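Long-range contact in tryptophan halogenase (Shewanella frigidimarina, PDB 2PYX), which is probably a flavin-dependent halogenase that binds FAD and acts on tryptophan: residues A[15-27]-A[177-191]. Numbering follows the deposited sequence.
Sequences GGTAGWITAGLLA and FSQLLTEHCTQKLGV
Trp20 lays its indole on helix 177-187 as a knob among Leu181, Thr182, Cys185 and Thr186; CG anti to the carbonyl carbon (chi1 -67°) turns the ring that way. Thr182 CA stands 3.8 Å from the centroid of the six-membered ring, almost on its normal, a CH-pi contact. Thr182 OG1 lies over the same indole, 3.0 Å from Trp20 NE1 but badly angled for a bond; threonine suits this place because its hydroxyl is spent on Ser178 O (2.8 Å) in its own helix. Trp20 CZ3 meets Cys185 CB at 3.7 Å, and Thr186 CG2 reaches Trp20 CH2. With an alanine at Trp20, a gap would probably open between the helices, and Thr182 and Cys185 would lose the ring they pack on. Gly24 suits its site, since a CB would crowd Cys185 SG, 3.6 Å from Gly24 CA. Helix 16-27 follows strand 9-13 and the glycine-rich turn of a Rossmann-type fold; Gly15 to Ala18 are predicted to bind FAD, and the Thr17 and Ala18 nitrogens hydrogen-bond a tartrate probably from the crystallisation liquor. Ile21 CG1 packs on Leu181 CD1 at 3.8 Å, which also lies over one Phe177 face, toward its rim. His193 meets the Trp20 ring edge-to-face.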
# COMPACT_ATOMS: atom_id res chain seq x y z
N GLY A 15 15.10 -0.31 -11.46
CA GLY A 15 14.07 -1.24 -11.79
C GLY A 15 13.15 -1.51 -10.61
O GLY A 15 12.60 -0.59 -9.97
N GLY A 16 12.95 -2.77 -10.30
CA GLY A 16 12.05 -3.16 -9.21
C GLY A 16 10.61 -2.80 -9.54
O GLY A 16 10.27 -2.45 -10.67
N THR A 17 9.75 -2.88 -8.54
CA THR A 17 8.35 -2.58 -8.78
C THR A 17 8.17 -1.11 -9.11
O THR A 17 7.32 -0.76 -9.94
CB THR A 17 7.48 -2.94 -7.58
OG1 THR A 17 8.03 -2.32 -6.42
CG2 THR A 17 7.41 -4.42 -7.40
N ALA A 18 8.97 -0.24 -8.51
CA ALA A 18 8.82 1.20 -8.76
C ALA A 18 9.11 1.55 -10.22
O ALA A 18 8.32 2.20 -10.91
CB ALA A 18 9.72 1.99 -7.81
N GLY A 19 10.22 1.04 -10.73
CA GLY A 19 10.61 1.36 -12.08
C GLY A 19 9.74 0.73 -13.12
O GLY A 19 9.32 1.40 -14.08
N TRP A 20 9.43 -0.56 -12.93
CA TRP A 20 8.65 -1.26 -13.95
C TRP A 20 7.16 -0.91 -13.95
O TRP A 20 6.54 -0.85 -15.00
CB TRP A 20 8.86 -2.76 -13.92
CG TRP A 20 10.25 -3.11 -14.32
CD1 TRP A 20 11.27 -3.54 -13.50
CD2 TRP A 20 10.80 -3.02 -15.62
NE1 TRP A 20 12.42 -3.74 -14.23
CE2 TRP A 20 12.15 -3.43 -15.54
CE3 TRP A 20 10.29 -2.63 -16.87
CZ2 TRP A 20 12.99 -3.44 -16.65
CZ3 TRP A 20 11.11 -2.69 -17.96
CH2 TRP A 20 12.46 -3.08 -17.84
N ILE A 21 6.60 -0.62 -12.78
CA ILE A 21 5.21 -0.14 -12.81
C ILE A 21 5.15 1.20 -13.54
O ILE A 21 4.22 1.46 -14.32
CB ILE A 21 4.61 -0.05 -11.40
CG1 ILE A 21 4.29 -1.47 -10.89
CG2 ILE A 21 3.33 0.83 -11.38
CD1 ILE A 21 3.96 -1.52 -9.40
N THR A 22 6.13 2.06 -13.28
CA THR A 22 6.19 3.35 -13.95
C THR A 22 6.29 3.15 -15.46
O THR A 22 5.59 3.77 -16.24
CB THR A 22 7.35 4.22 -13.43
OG1 THR A 22 7.18 4.41 -12.01
CG2 THR A 22 7.38 5.57 -14.12
N ALA A 23 7.24 2.32 -15.90
CA ALA A 23 7.43 2.09 -17.33
C ALA A 23 6.15 1.60 -17.99
O ALA A 23 5.74 2.08 -19.04
CB ALA A 23 8.54 1.08 -17.53
N GLY A 24 5.49 0.64 -17.34
CA GLY A 24 4.28 0.05 -17.91
C GLY A 24 3.12 1.00 -18.00
O GLY A 24 2.41 1.07 -19.02
N LEU A 25 2.91 1.76 -16.92
CA LEU A 25 1.81 2.72 -16.92
C LEU A 25 2.03 3.84 -17.96
O LEU A 25 1.12 4.25 -18.65
CB LEU A 25 1.55 3.28 -15.53
CG LEU A 25 0.91 2.29 -14.56
CD1 LEU A 25 0.89 2.94 -13.17
CD2 LEU A 25 -0.49 1.88 -14.99
N LEU A 26 3.26 4.34 -18.06
CA LEU A 26 3.56 5.36 -19.06
C LEU A 26 3.36 4.82 -20.49
O LEU A 26 2.72 5.48 -21.30
CB LEU A 26 5.01 5.84 -18.94
CG LEU A 26 5.27 6.76 -17.75
CD1 LEU A 26 6.77 7.02 -17.63
CD2 LEU A 26 4.52 8.08 -17.85
N ALA A 27 3.92 3.64 -20.78
CA ALA A 27 3.85 3.09 -22.13
C ALA A 27 2.41 2.78 -22.48
O ALA A 27 1.95 3.07 -23.59
CB ALA A 27 4.70 1.82 -22.24
N PHE A 177 7.14 -10.30 -9.31
CA PHE A 177 6.34 -9.28 -9.99
C PHE A 177 7.22 -8.39 -10.88
O PHE A 177 6.91 -8.16 -12.02
CB PHE A 177 5.55 -8.48 -8.93
CG PHE A 177 4.55 -7.48 -9.48
CD1 PHE A 177 3.91 -7.66 -10.70
CD2 PHE A 177 4.19 -6.40 -8.68
CE1 PHE A 177 2.98 -6.73 -11.16
CE2 PHE A 177 3.24 -5.48 -9.15
CZ PHE A 177 2.66 -5.66 -10.38
N SER A 178 8.34 -7.91 -10.35
CA SER A 178 9.26 -7.09 -11.13
C SER A 178 9.73 -7.84 -12.37
O SER A 178 9.87 -7.26 -13.44
CB SER A 178 10.46 -6.72 -10.25
OG SER A 178 10.04 -5.87 -9.21
N GLN A 179 9.99 -9.15 -12.22
CA GLN A 179 10.42 -9.96 -13.36
C GLN A 179 9.33 -10.08 -14.42
O GLN A 179 9.58 -9.94 -15.62
CB GLN A 179 10.88 -11.34 -12.92
CG GLN A 179 11.49 -12.17 -14.06
CD GLN A 179 12.59 -11.44 -14.83
OE1 GLN A 179 13.53 -10.89 -14.25
NE2 GLN A 179 12.48 -11.44 -16.17
N LEU A 180 8.10 -10.32 -13.97
CA LEU A 180 6.98 -10.37 -14.91
C LEU A 180 6.83 -9.05 -15.67
O LEU A 180 6.65 -9.02 -16.87
CB LEU A 180 5.69 -10.73 -14.18
CG LEU A 180 4.35 -10.66 -14.90
CD1 LEU A 180 4.43 -11.37 -16.23
CD2 LEU A 180 3.24 -11.28 -14.10
N LEU A 181 6.93 -7.94 -14.95
CA LEU A 181 6.79 -6.63 -15.57
C LEU A 181 7.95 -6.34 -16.55
O LEU A 181 7.75 -5.73 -17.60
CB LEU A 181 6.75 -5.52 -14.50
CG LEU A 181 5.46 -5.51 -13.67
CD1 LEU A 181 5.68 -4.60 -12.47
CD2 LEU A 181 4.25 -5.08 -14.52
N THR A 182 9.16 -6.76 -16.19
CA THR A 182 10.30 -6.56 -17.08
C THR A 182 10.02 -7.22 -18.43
O THR A 182 10.23 -6.63 -19.48
CB THR A 182 11.54 -7.22 -16.48
OG1 THR A 182 11.92 -6.55 -15.25
CG2 THR A 182 12.71 -7.18 -17.48
N GLU A 183 9.54 -8.46 -18.34
CA GLU A 183 9.19 -9.23 -19.55
C GLU A 183 8.08 -8.55 -20.34
O GLU A 183 8.21 -8.32 -21.53
CB GLU A 183 8.78 -10.67 -19.17
CG GLU A 183 9.90 -11.46 -18.54
CD GLU A 183 9.48 -12.66 -17.68
OE1 GLU A 183 8.26 -12.90 -17.44
OE2 GLU A 183 10.43 -13.35 -17.20
N HIS A 184 7.00 -8.19 -19.66
CA HIS A 184 5.90 -7.56 -20.36
C HIS A 184 6.30 -6.22 -20.96
O HIS A 184 5.99 -5.93 -22.12
CB HIS A 184 4.77 -7.39 -19.39
CG HIS A 184 3.56 -6.77 -20.00
ND1 HIS A 184 2.62 -7.51 -20.70
CD2 HIS A 184 3.13 -5.49 -20.02
CE1 HIS A 184 1.66 -6.70 -21.11
NE2 HIS A 184 1.94 -5.47 -20.71
N CYS A 185 6.98 -5.39 -20.19
CA CYS A 185 7.26 -4.04 -20.67
C CYS A 185 8.24 -3.99 -21.84
O CYS A 185 8.12 -3.18 -22.74
CB CYS A 185 7.82 -3.16 -19.57
SG CYS A 185 6.57 -2.73 -18.31
N THR A 186 9.24 -4.88 -21.80
CA THR A 186 10.25 -4.90 -22.84
C THR A 186 9.77 -5.63 -24.09
O THR A 186 10.07 -5.21 -25.22
CB THR A 186 11.59 -5.50 -22.36
OG1 THR A 186 11.40 -6.85 -21.96
CG2 THR A 186 12.14 -4.71 -21.19
N GLN A 187 9.00 -6.70 -23.90
CA GLN A 187 8.59 -7.55 -25.05
C GLN A 187 7.27 -7.16 -25.69
O GLN A 187 7.05 -7.42 -26.87
CB GLN A 187 8.57 -9.03 -24.66
CG GLN A 187 9.91 -9.53 -24.04
CD GLN A 187 11.15 -9.18 -24.90
OE1 GLN A 187 11.30 -9.70 -26.02
NE2 GLN A 187 12.02 -8.29 -24.40
N LYS A 188 6.41 -6.48 -24.93
CA LYS A 188 5.12 -6.08 -25.44
C LYS A 188 4.90 -4.57 -25.47
O LYS A 188 4.16 -4.08 -26.34
CB LYS A 188 4.04 -6.76 -24.64
CG LYS A 188 4.07 -8.31 -24.72
CD LYS A 188 2.94 -8.87 -23.87
CE LYS A 188 2.72 -10.37 -24.01
NZ LYS A 188 1.48 -10.82 -23.22
N LEU A 189 5.55 -3.81 -24.58
CA LEU A 189 5.32 -2.36 -24.50
C LEU A 189 6.47 -1.50 -24.99
O LEU A 189 6.42 -0.30 -24.87
CB LEU A 189 4.93 -1.96 -23.06
CG LEU A 189 3.71 -2.63 -22.45
CD1 LEU A 189 3.47 -2.04 -21.08
CD2 LEU A 189 2.50 -2.48 -23.31
N GLY A 190 7.50 -2.09 -25.60
CA GLY A 190 8.54 -1.31 -26.26
C GLY A 190 9.52 -0.52 -25.39
O GLY A 190 10.20 0.39 -25.89
N VAL A 191 9.59 -0.87 -24.11
CA VAL A 191 10.52 -0.23 -23.19
C VAL A 191 11.94 -0.76 -23.44
O VAL A 191 12.16 -1.98 -23.56
CB VAL A 191 10.07 -0.44 -21.74
CG1 VAL A 191 11.07 0.16 -20.76
CG2 VAL A 191 8.70 0.23 -21.57